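Local coordinates for type I site-specific restriction-modification system, R (Restriction) subunit (Vibrio vulnificus, PDB 3H1T), which probably serves as the ATP-dependent motor and DNA-cleaving subunit of a type I restriction-modification enzyme, this fragment holding its N-terminal two-thirds or so, at residues E157-D161 and E162-T166; Y360-R363 and Q364-D368; P292-Y295 and K296-Q300; E92-P95 and E96-V100. One frame throughout, in Å; residues are numbered along the deposited sequence.

Interaction 1: E157-D161 and E162-T166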
loop_
_atom_site.group_PDB
_atom_site.type_symbol
_atom_site.label_atom_id
_atom_site.label_comp_id
_atom_site.label_asym_id
_atom_site.label_seq_id
_atom_site.Cartn_x
_atom_site.Cartn_y
_atom_site.Cartn_z
ATOM N N GLU A 157 25.900 -1.839 -6.403
ATOM C CA GLU A 157 24.942 -0.737 -6.440
ATOM C C GLU A 157 25.622 0.614 -6.737
ATOM O O GLU A 157 24.947 1.613 -6.993
ATOM C CB GLU A 157 24.206 -0.672 -5.101
ATOM C CG GLU A 157 22.668 -0.709 -5.173
ATOM C CD GLU A 157 22.137 -1.749 -6.129
ATOM O OE1 GLU A 157 22.205 -1.510 -7.354
ATOM O OE2 GLU A 157 21.661 -2.805 -5.660
ATOM N N GLY A 158 26.954 0.653 -6.701
ATOM C CA GLY A 158 27.659 1.890 -6.997
ATOM C C GLY A 158 27.396 3.048 -6.056
ATOM O O GLY A 158 26.857 4.074 -6.452
ATOM N N ILE A 159 27.807 2.900 -4.807
ATOM C CA ILE A 159 27.611 3.955 -3.828
ATOM C C ILE A 159 28.972 4.358 -3.284
ATOM O O ILE A 159 29.687 3.548 -2.689
ATOM C CB ILE A 159 26.665 3.466 -2.708
ATOM C CG1 ILE A 159 25.241 3.375 -3.280
ATOM C CG2 ILE A 159 26.756 4.384 -1.483
ATOM C CD1 ILE A 159 24.268 2.660 -2.409
ATOM N N LYS A 160 29.320 5.620 -3.519
ATOM C CA LYS A 160 30.596 6.201 -3.107
ATOM C C LYS A 160 30.747 6.203 -1.594
ATOM O O LYS A 160 29.752 6.153 -0.877
ATOM C CB LYS A 160 30.696 7.624 -3.662
ATOM C CG LYS A 160 30.215 7.702 -5.103
ATOM C CD LYS A 160 30.232 9.103 -5.690
ATOM C CE LYS A 160 29.622 9.088 -7.095
ATOM N NZ LYS A 160 29.948 10.319 -7.864
ATOM N N ASP A 161 31.986 6.255 -1.112
ATOM C CA ASP A 161 32.225 6.247 0.328
ATOM C C ASP A 161 31.569 7.432 1.035
ATOM O O ASP A 161 31.098 7.300 2.172
ATOM C CB ASP A 161 33.726 6.230 0.631
ATOM C CG ASP A 161 34.388 4.919 0.236
ATOM O OD1 ASP A 161 33.722 3.863 0.352
ATOM O OD2 ASP A 161 35.574 4.937 -0.174
ATOM N N GLU A 162 31.536 8.582 0.365
ATOM C CA GLU A 162 30.932 9.780 0.930
ATOM C C GLU A 162 29.445 9.587 1.226
ATOM O O GLU A 162 28.898 10.245 2.112
ATOM C CB GLU A 162 31.073 10.969 -0.029
ATOM C CG GLU A 162 32.487 11.360 -0.396
ATOM C CD GLU A 162 33.117 10.405 -1.391
ATOM O OE1 GLU A 162 32.422 10.026 -2.361
ATOM O OE2 GLU A 162 34.305 10.048 -1.211
ATOM N N ASP A 163 28.791 8.688 0.497
ATOM C CA ASP A 163 27.360 8.472 0.677
ATOM C C ASP A 163 26.988 7.317 1.586
ATOM O O ASP A 163 25.811 7.030 1.766
ATOM C CB ASP A 163 26.681 8.284 -0.686
ATOM C CG ASP A 163 26.853 9.489 -1.599
ATOM O OD1 ASP A 163 26.583 10.624 -1.140
ATOM O OD2 ASP A 163 27.253 9.304 -2.772
ATOM N N LEU A 164 27.981 6.660 2.168
ATOM C CA LEU A 164 27.695 5.542 3.058
ATOM C C LEU A 164 26.892 5.925 4.304
ATOM O O LEU A 164 26.077 5.140 4.781
ATOM C CB LEU A 164 28.994 4.864 3.496
ATOM C CG LEU A 164 29.734 4.117 2.388
ATOM C CD1 LEU A 164 30.994 3.456 2.948
ATOM C CD2 LEU A 164 28.797 3.073 1.790
ATOM N N ASP A 165 27.111 7.126 4.829
ATOM C CA ASP A 165 26.398 7.527 6.037
ATOM C C ASP A 165 24.963 7.928 5.758
ATOM O O ASP A 165 24.138 7.983 6.679
ATOM C CB ASP A 165 27.117 8.671 6.749
ATOM C CG ASP A 165 28.604 8.411 6.916
ATOM O OD1 ASP A 165 29.374 8.696 5.964
ATOM O OD2 ASP A 165 28.997 7.920 8.000
ATOM N N THR A 166 24.653 8.232 4.504
ATOM C CA THR A 166 23.287 8.577 4.192
ATOM C C THR A 166 22.576 7.250 4.001
ATOM O O THR A 166 21.479 7.043 4.524
ATOM C CB THR A 166 23.185 9.414 2.922
ATOM O OG1 THR A 166 24.066 10.537 3.030
ATOM C CG2 THR A 166 21.758 9.935 2.757
HETATM O O HOH W 1 26.681 7.260 -4.176
#

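Interaction 2: Y360-R363 and Q364-D368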
loop_
_atom_site.group_PDB
_atom_site.type_symbol
_atom_site.label_atom_id
_atom_site.label_comp_id
_atom_site.label_asym_id
_atom_site.label_seq_id
_atom_site.Cartn_x
_atom_site.Cartn_y
_atom_site.Cartn_z
ATOM N N TYR A 360 4.319 -2.787 -4.347
ATOM C CA TYR A 360 3.677 -3.560 -3.287
ATOM C C TYR A 360 2.209 -3.564 -3.676
ATOM O O TYR A 360 1.509 -2.577 -3.461
ATOM C CB TYR A 360 3.853 -2.918 -1.906
ATOM C CG TYR A 360 3.410 -3.841 -0.784
ATOM C CD1 TYR A 360 4.100 -5.025 -0.513
ATOM C CD2 TYR A 360 2.261 -3.572 -0.041
ATOM C CE1 TYR A 360 3.653 -5.917 0.476
ATOM C CE2 TYR A 360 1.809 -4.454 0.942
ATOM C CZ TYR A 360 2.506 -5.626 1.195
ATOM O OH TYR A 360 2.049 -6.507 2.145
ATOM N N SER A 361 1.740 -4.677 -4.238
ATOM C CA SER A 361 0.365 -4.803 -4.712
ATOM C C SER A 361 -0.697 -5.063 -3.662
ATOM O O SER A 361 -0.408 -5.221 -2.482
ATOM C CB SER A 361 0.276 -5.903 -5.774
ATOM O OG SER A 361 0.440 -7.192 -5.218
ATOM N N LEU A 362 -1.941 -5.094 -4.127
ATOM C CA LEU A 362 -3.081 -5.379 -3.269
ATOM C C LEU A 362 -2.981 -6.865 -2.965
ATOM O O LEU A 362 -3.277 -7.318 -1.863
ATOM C CB LEU A 362 -4.383 -5.066 -4.016
ATOM C CG LEU A 362 -5.690 -5.533 -3.373
ATOM C CD1 LEU A 362 -5.749 -5.067 -1.937
ATOM C CD2 LEU A 362 -6.875 -4.983 -4.156
ATOM N N ARG A 363 -2.559 -7.607 -3.983
ATOM C CA ARG A 363 -2.366 -9.046 -3.917
ATOM C C ARG A 363 -1.395 -9.403 -2.789
ATOM O O ARG A 363 -1.682 -10.260 -1.969
ATOM C CB ARG A 363 -1.813 -9.529 -5.261
ATOM C CG ARG A 363 -1.782 -11.029 -5.449
ATOM C CD ARG A 363 -1.222 -11.444 -6.804
ATOM N NE ARG A 363 0.219 -11.697 -6.798
ATOM C CZ ARG A 363 1.168 -10.764 -6.896
ATOM N NH1 ARG A 363 0.853 -9.479 -7.015
ATOM N NH2 ARG A 363 2.445 -11.121 -6.884
ATOM N N GLN A 364 -0.242 -8.747 -2.753
ATOM C CA GLN A 364 0.746 -9.019 -1.713
ATOM C C GLN A 364 0.225 -8.573 -0.346
ATOM O O GLN A 364 0.381 -9.290 0.637
ATOM C CB GLN A 364 2.070 -8.310 -2.020
ATOM C CG GLN A 364 3.263 -8.974 -1.374
ATOM C CD GLN A 364 4.584 -8.594 -2.020
ATOM O OE1 GLN A 364 4.647 -8.300 -3.215
ATOM N NE2 GLN A 364 5.654 -8.621 -1.234
ATOM N N GLY A 365 -0.386 -7.393 -0.291
ATOM C CA GLY A 365 -0.940 -6.906 0.954
ATOM C C GLY A 365 -1.940 -7.883 1.551
ATOM O O GLY A 365 -1.878 -8.190 2.748
ATOM N N ILE A 366 -2.862 -8.393 0.745
ATOM C CA ILE A 366 -3.832 -9.348 1.268
ATOM C C ILE A 366 -3.114 -10.607 1.728
ATOM O O ILE A 366 -3.410 -11.148 2.787
ATOM C CB ILE A 366 -4.889 -9.807 0.220
ATOM C CG1 ILE A 366 -5.728 -8.625 -0.264
ATOM C CG2 ILE A 366 -5.827 -10.829 0.860
ATOM C CD1 ILE A 366 -6.623 -8.983 -1.424
ATOM N N ASP A 367 -2.159 -11.072 0.935
ATOM C CA ASP A 367 -1.440 -12.269 1.317
ATOM C C ASP A 367 -0.617 -12.098 2.585
ATOM O O ASP A 367 -0.381 -13.065 3.296
ATOM C CB ASP A 367 -0.524 -12.758 0.200
ATOM C CG ASP A 367 -0.079 -14.185 0.427
ATOM O OD1 ASP A 367 -0.977 -15.031 0.626
ATOM O OD2 ASP A 367 1.139 -14.468 0.417
ATOM N N ASP A 368 -0.188 -10.876 2.877
ATOM C CA ASP A 368 0.615 -10.646 4.068
ATOM C C ASP A 368 -0.242 -10.352 5.294
ATOM O O ASP A 368 0.278 -10.212 6.400
ATOM C CB ASP A 368 1.583 -9.480 3.838
ATOM C CG ASP A 368 2.680 -9.803 2.830
ATOM O OD1 ASP A 368 2.843 -10.976 2.446
ATOM O OD2 ASP A 368 3.395 -8.865 2.441
HETATM O O HOH W 2 3.770 -6.893 -5.123
#

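Interaction 3: P292-Y295 and K296-Q300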
loop_
_atom_site.group_PDB
_atom_site.type_symbol
_atom_site.label_atom_id
_atom_site.label_comp_id
_atom_site.label_asym_id
_atom_site.label_seq_id
_atom_site.Cartn_x
_atom_site.Cartn_y
_atom_site.Cartn_z
ATOM N N PRO A 292 -1.377 32.480 -7.622
ATOM C CA PRO A 292 -1.433 31.638 -8.823
ATOM C C PRO A 292 -0.029 31.361 -9.362
ATOM O O PRO A 292 0.603 32.255 -9.921
ATOM C CB PRO A 292 -2.259 32.482 -9.798
ATOM C CG PRO A 292 -3.130 33.316 -8.866
ATOM C CD PRO A 292 -2.110 33.738 -7.841
ATOM N N GLY A 293 0.448 30.130 -9.198
ATOM C CA GLY A 293 1.786 29.779 -9.658
ATOM C C GLY A 293 2.833 30.279 -8.677
ATOM O O GLY A 293 3.953 30.660 -9.047
ATOM N N LEU A 294 2.440 30.276 -7.407
ATOM C CA LEU A 294 3.245 30.721 -6.275
ATOM C C LEU A 294 4.699 30.242 -6.279
ATOM O O LEU A 294 5.616 31.012 -5.992
ATOM C CB LEU A 294 2.560 30.255 -4.988
ATOM C CG LEU A 294 2.691 31.052 -3.687
ATOM C CD1 LEU A 294 1.863 30.336 -2.620
ATOM C CD2 LEU A 294 4.146 31.172 -3.255
ATOM N N TYR A 295 4.911 28.976 -6.619
ATOM C CA TYR A 295 6.250 28.398 -6.614
ATOM C C TYR A 295 7.336 29.183 -7.332
ATOM O O TYR A 295 8.512 29.100 -6.960
ATOM C CB TYR A 295 6.211 26.967 -7.158
ATOM C CG TYR A 295 5.627 26.822 -8.544
ATOM C CD1 TYR A 295 6.414 27.018 -9.685
ATOM C CD2 TYR A 295 4.301 26.421 -8.717
ATOM C CE1 TYR A 295 5.893 26.807 -10.967
ATOM C CE2 TYR A 295 3.771 26.206 -9.990
ATOM C CZ TYR A 295 4.573 26.401 -11.109
ATOM O OH TYR A 295 4.047 26.198 -12.367
ATOM N N LYS A 296 6.965 29.970 -8.335
ATOM C CA LYS A 296 7.993 30.705 -9.062
ATOM C C LYS A 296 8.697 31.737 -8.161
ATOM O O LYS A 296 9.703 32.334 -8.550
ATOM C CB LYS A 296 7.390 31.338 -10.314
ATOM C CG LYS A 296 6.449 30.372 -11.041
ATOM C CD LYS A 296 6.276 30.697 -12.521
ATOM C CE LYS A 296 4.933 30.187 -13.062
ATOM N NZ LYS A 296 4.732 28.711 -12.944
ATOM N N GLU A 297 8.187 31.918 -6.942
ATOM C CA GLU A 297 8.804 32.843 -5.991
ATOM C C GLU A 297 10.050 32.139 -5.427
ATOM O O GLU A 297 10.947 32.773 -4.855
ATOM C CB GLU A 297 7.815 33.190 -4.865
ATOM C CG GLU A 297 8.447 33.893 -3.636
ATOM C CD GLU A 297 8.988 35.298 -3.921
ATOM O OE1 GLU A 297 8.198 36.199 -4.309
ATOM O OE2 GLU A 297 10.215 35.495 -3.743
ATOM N N PHE A 298 10.086 30.814 -5.579
ATOM C CA PHE A 298 11.232 30.035 -5.136
ATOM C C PHE A 298 12.033 29.801 -6.396
ATOM O O PHE A 298 11.470 29.642 -7.482
ATOM C CB PHE A 298 10.856 28.652 -4.597
ATOM C CG PHE A 298 9.867 28.662 -3.474
ATOM C CD1 PHE A 298 8.504 28.667 -3.743
ATOM C CD2 PHE A 298 10.289 28.556 -2.149
ATOM C CE1 PHE A 298 7.563 28.553 -2.712
ATOM C CE2 PHE A 298 9.358 28.441 -1.102
ATOM C CZ PHE A 298 7.990 28.439 -1.388
ATOM N N PRO A 299 13.364 29.772 -6.280
ATOM C CA PRO A 299 14.140 29.533 -7.501
ATOM C C PRO A 299 14.070 28.060 -7.962
ATOM O O PRO A 299 13.660 27.172 -7.199
ATOM C CB PRO A 299 15.541 29.977 -7.096
ATOM C CG PRO A 299 15.579 29.641 -5.620
ATOM C CD PRO A 299 14.236 30.168 -5.163
ATOM N N GLN A 300 14.479 27.794 -9.200
ATOM C CA GLN A 300 14.443 26.433 -9.737
ATOM C C GLN A 300 15.187 25.462 -8.825
ATOM O O GLN A 300 14.644 24.439 -8.398
ATOM C CB GLN A 300 15.079 26.389 -11.133
ATOM C CG GLN A 300 14.666 27.543 -12.036
ATOM C CD GLN A 300 13.722 27.122 -13.150
ATOM O OE1 GLN A 300 12.758 27.830 -13.468
ATOM N NE2 GLN A 300 14.004 25.975 -13.765
#

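Interaction 4: E92-P95 and E96-V100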
loop_
_atom_site.group_PDB
_atom_site.type_symbol
_atom_site.label_atom_id
_atom_site.label_comp_id
_atom_site.label_asym_id
_atom_site.label_seq_id
_atom_site.Cartn_x
_atom_site.Cartn_y
_atom_site.Cartn_z
ATOM N N GLU A 92 18.263 -20.008 5.398
ATOM C CA GLU A 92 17.296 -21.081 5.555
ATOM C C GLU A 92 18.091 -22.224 6.186
ATOM O O GLU A 92 19.061 -22.703 5.605
ATOM C CB GLU A 92 16.724 -21.514 4.198
ATOM C CG GLU A 92 15.206 -21.374 4.026
ATOM C CD GLU A 92 14.378 -22.129 5.064
ATOM O OE1 GLU A 92 14.414 -23.379 5.087
ATOM O OE2 GLU A 92 13.682 -21.457 5.856
ATOM N N ALA A 93 17.703 -22.654 7.376
ATOM C CA ALA A 93 18.428 -23.732 8.026
ATOM C C ALA A 93 17.651 -25.021 7.862
ATOM O O ALA A 93 16.441 -25.004 7.647
ATOM C CB ALA A 93 18.633 -23.416 9.513
ATOM N N LYS A 94 18.356 -26.137 7.924
ATOM C CA LYS A 94 17.736 -27.434 7.794
ATOM C C LYS A 94 18.489 -28.354 8.736
ATOM O O LYS A 94 19.597 -28.037 9.161
ATOM C CB LYS A 94 17.836 -27.937 6.350
ATOM C CG LYS A 94 16.833 -27.281 5.402
ATOM C CD LYS A 94 15.397 -27.739 5.697
ATOM C CE LYS A 94 14.328 -26.840 5.049
ATOM N NZ LYS A 94 14.336 -26.822 3.558
ATOM N N PRO A 95 17.895 -29.497 9.103
ATOM C CA PRO A 95 18.602 -30.417 10.008
ATOM C C PRO A 95 19.931 -30.912 9.410
ATOM O O PRO A 95 20.036 -31.072 8.195
ATOM C CB PRO A 95 17.588 -31.546 10.205
ATOM C CG PRO A 95 16.784 -31.501 8.930
ATOM C CD PRO A 95 16.581 -30.032 8.712
ATOM N N GLU A 96 20.943 -31.159 10.243
ATOM C CA GLU A 96 22.246 -31.610 9.733
ATOM C C GLU A 96 22.230 -32.799 8.779
ATOM O O GLU A 96 23.053 -32.876 7.872
ATOM C CB GLU A 96 23.225 -31.902 10.877
ATOM C CG GLU A 96 22.647 -32.623 12.073
ATOM C CD GLU A 96 23.632 -33.612 12.682
ATOM O OE1 GLU A 96 24.851 -33.318 12.706
ATOM O OE2 GLU A 96 23.181 -34.685 13.141
ATOM N N ASN A 97 21.282 -33.707 8.955
ATOM C CA ASN A 97 21.181 -34.891 8.097
ATOM C C ASN A 97 20.665 -34.655 6.679
ATOM O O ASN A 97 20.758 -35.542 5.830
ATOM C CB ASN A 97 20.303 -35.943 8.776
ATOM C CG ASN A 97 19.281 -35.322 9.720
ATOM O OD1 ASN A 97 18.071 -35.499 9.555
ATOM N ND2 ASN A 97 19.768 -34.597 10.724
ATOM N N SER A 98 20.114 -33.478 6.410
ATOM C CA SER A 98 19.592 -33.187 5.078
ATOM C C SER A 98 20.545 -32.376 4.190
ATOM O O SER A 98 21.333 -31.568 4.670
ATOM C CB SER A 98 18.243 -32.461 5.191
ATOM O OG SER A 98 18.320 -31.336 6.046
ATOM N N PRO A 99 20.473 -32.593 2.873
ATOM C CA PRO A 99 21.301 -31.911 1.864
ATOM C C PRO A 99 21.129 -30.381 1.861
ATOM O O PRO A 99 20.008 -29.893 2.030
ATOM C CB PRO A 99 20.833 -32.562 0.555
ATOM C CG PRO A 99 19.401 -32.998 0.876
ATOM C CD PRO A 99 19.560 -33.566 2.248
ATOM N N VAL A 100 22.211 -29.626 1.673
ATOM C CA VAL A 100 22.112 -28.162 1.670
ATOM C C VAL A 100 21.282 -27.556 0.550
ATOM O O VAL A 100 20.464 -26.681 0.798
ATOM C CB VAL A 100 23.496 -27.472 1.597
ATOM C CG1 VAL A 100 23.954 -27.096 2.987
ATOM C CG2 VAL A 100 24.492 -28.373 0.909
#

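Interaction 1: E157-D161 and E162-T166
A local turn contact, in which K160 and D161 offer their carbonyls to D163 and L164, carries the chain at the protein surface from helix 146-157 into the short helix 164-167. The D163 N-H reaches K160 O at 3.0 Å, and the L164 N-H reaches D161 O at 3.2 Å with a nearly straight bond (164°). The two i to i+3 bonds thus close overlapping type I turns, with D161, E162 and D163 in or near helical backbone angles.

A water strengthens the first turn: it accepts from K160 N and donates to D163 OD2, the latter bond being short at 2.5 Å. The D163 carboxylate, its CG lying beside its own backbone N (chi1 -60°), is placed for this bridge. An aspartate suits the place because its side chain is short and accepting. E162 folds back so that OE1 meets K160 CB at 3.2 Å, while the lysine amine stays too distant for an ion pair.

On the apolar side, I159 CG2 meets L164 CD2 at 4.1 Å. Leucine suits this position because its side chain also rests on F150 and C154 of helix 146-157, and I159 packs on Q192 of helix 181-195. G158, the first residue past helix 146-157, leaves helical geometry with positive phi, which glycine adopts easily. The arrangement is a short connection between two helices, with a glycine exit from the first and successive i to i+3 turns leading into helix 164-167.

Interaction 2: Y360-R363 and Q364-D368
Y360, the last residue of strand 358-360, lays its side chain alongside helix 362-368, reaching D368. From CB the ring swings away from its own backbone N (chi1 -170°), which carries it alongside Q364 and G365. Both residues lie obliquely on the same side of the ring plane. CE1 meets Q364 CG at 3.6 Å, and CD1 lies near the amide carbon of the same glutamine, whose plane is steeply inclined to the ring. Nearer the phenol end, CE2 approaches G365 CA at 3.7 Å; glycine suits this place because the phenol passes so close to the backbone. At the tip, Y360 OH donates to D368 OD2 at 2.7 Å. The carboxylate oxygen lies near the ring plane, at its edge, and is met on its anti side, about 32° out of the carboxylate plane.

The helix start is tied separately. S361 is the N-cap: its OG accepts from Q364 N at 3.0 Å and 161°, as a small hydroxyl side chain does well. A water takes the S361 N-H and donates to Q364 OE1, at a short 2.5 Å. Farther round, L362 CD1 packs on I366 CG1 at 3.9 Å.

Outside partners complete the polar ends. Y181 OH bonds both Q364 NE2 and D368 OD2, Y182 stacks on the Y360 ring, and K74 forms salt bridges with D367 OD2 and D368 OD1. D368 OD2 is therefore held by two tyrosines while its other oxygen faces a lysine, a setting that would probably favour the ionised carboxylate and fix its rotation at this buried strand-to-helix junction.

Interaction 3: P292-Y295 and K296-Q300
G293 and K296 close the first of a run of i to i+3 backbone bonds that wind residues 294-297 into a 3-10 turn, in the loop between strands 277-281 and 305-308. The K296 N-H points at G293 O, 3.2 Å away, in a nearly straight line (169°). E297 N likewise bonds L294 O, although its modelled position is less certain. The F298 N-H then goes to Y295 O at 2.7 Å. The N-H groups of K296, E297 and F298 are thus each satisfied by the carbonyl three residues earlier, and F298 O is taken up by Y328 OH. G293 has positive phi, readily adopted by glycine.

The Y295 ring occupies the position between its own backbone N and carbonyl carbon (chi1 57°), which folds it back against the turn. G293 O lies over one ring face, displaced toward the rim. K296 runs alongside: its CG is 3.6 Å from Y295 CE1, and a bend at the last torsion brings NZ obliquely beside the phenol end. NZ and Y295 OH come to 2.7 Å, but the angle is too poor for a hydrogen bond.

Apolar contacts are looser, L294 CD2 standing 4.3 Å from F298 CE1. Leucine suits its place because L294 rests on I266 and I285, while the larger, buried Y295 also reaches I285. The implication is a division of labour: short-range backbone bonds satisfy the amides of the turn, while its aromatic side chains attach it to its surroundings, Y295 to helix 323-328 and F298 to the ring of F302.

Interaction 4: E92-P95 and E96-V100
A type I beta turn from P95 to S98 belongs to the surface loop that leaves strand 86-93 on the way to helix 104-114. Its closure is double, since P95 O accepts from both S98 N and S98 OG. The amide bond is 3.0 Å long and nearly straight (166°), its donor above the carbonyl plane. The hydroxyl bond, 2.8 Å, instead lies in that plane on a lone pair, so the two donors use different parts of one oxygen.

Serine suits the last position of the turn: with OG between its own N and carbonyl carbon (chi1 52°), hydroxyl and amide face the same acceptor. OG also sits against apolar groups, 3.3 Å from P95 CG and 3.4 Å from K94 CB. Proline suits the first position because its pyrrolidine ring offers apolar carbons to rest on: CG and CD for S98 OG, and CB for N97, whose amide comes near with ND2 at 3.8 Å. E96 leads away from the turn toward helix 26-40, where OE2 accepts from L24 N, and P95 and E96 both touch that helix.

Just before the turn, K94 bends back along the strand until NZ makes a long salt bridge to E92 OE1 at 3.8 Å. E92 OE2 lies close to D77 OD2 on the adjacent strand 75-81. An aspartate on one strand and Glu-x-Lys at the end of the next, within a mixed sheet, matches the signature of PD-(D/E)XK nucleases, so this turn probably marks the exit from the nuclease motif.

How the interactions relate
Interaction 2 is the buried member, near the middle of the chain, where charged and aromatic groups are shared with K74, Y181 and Y182. Interactions 1 and 4 are surface turns and interaction 3 is partly buried; these depend more on backbone bonds over three residues. Interactions 2 and 3 both adjoin strands of the seven-stranded parallel sheet, but interaction 2 also meets residues of other parts of the chain, whereas interaction 4 leaves the six-stranded mixed sheet and interaction 1 joins helices 146-157 and 164-167. None touches another: interactions 3 and 4 lie on opposite sides of the chain's centre, their own centres 62 Å apart, and even 2 and 4 leave about 15 Å between nearest atoms.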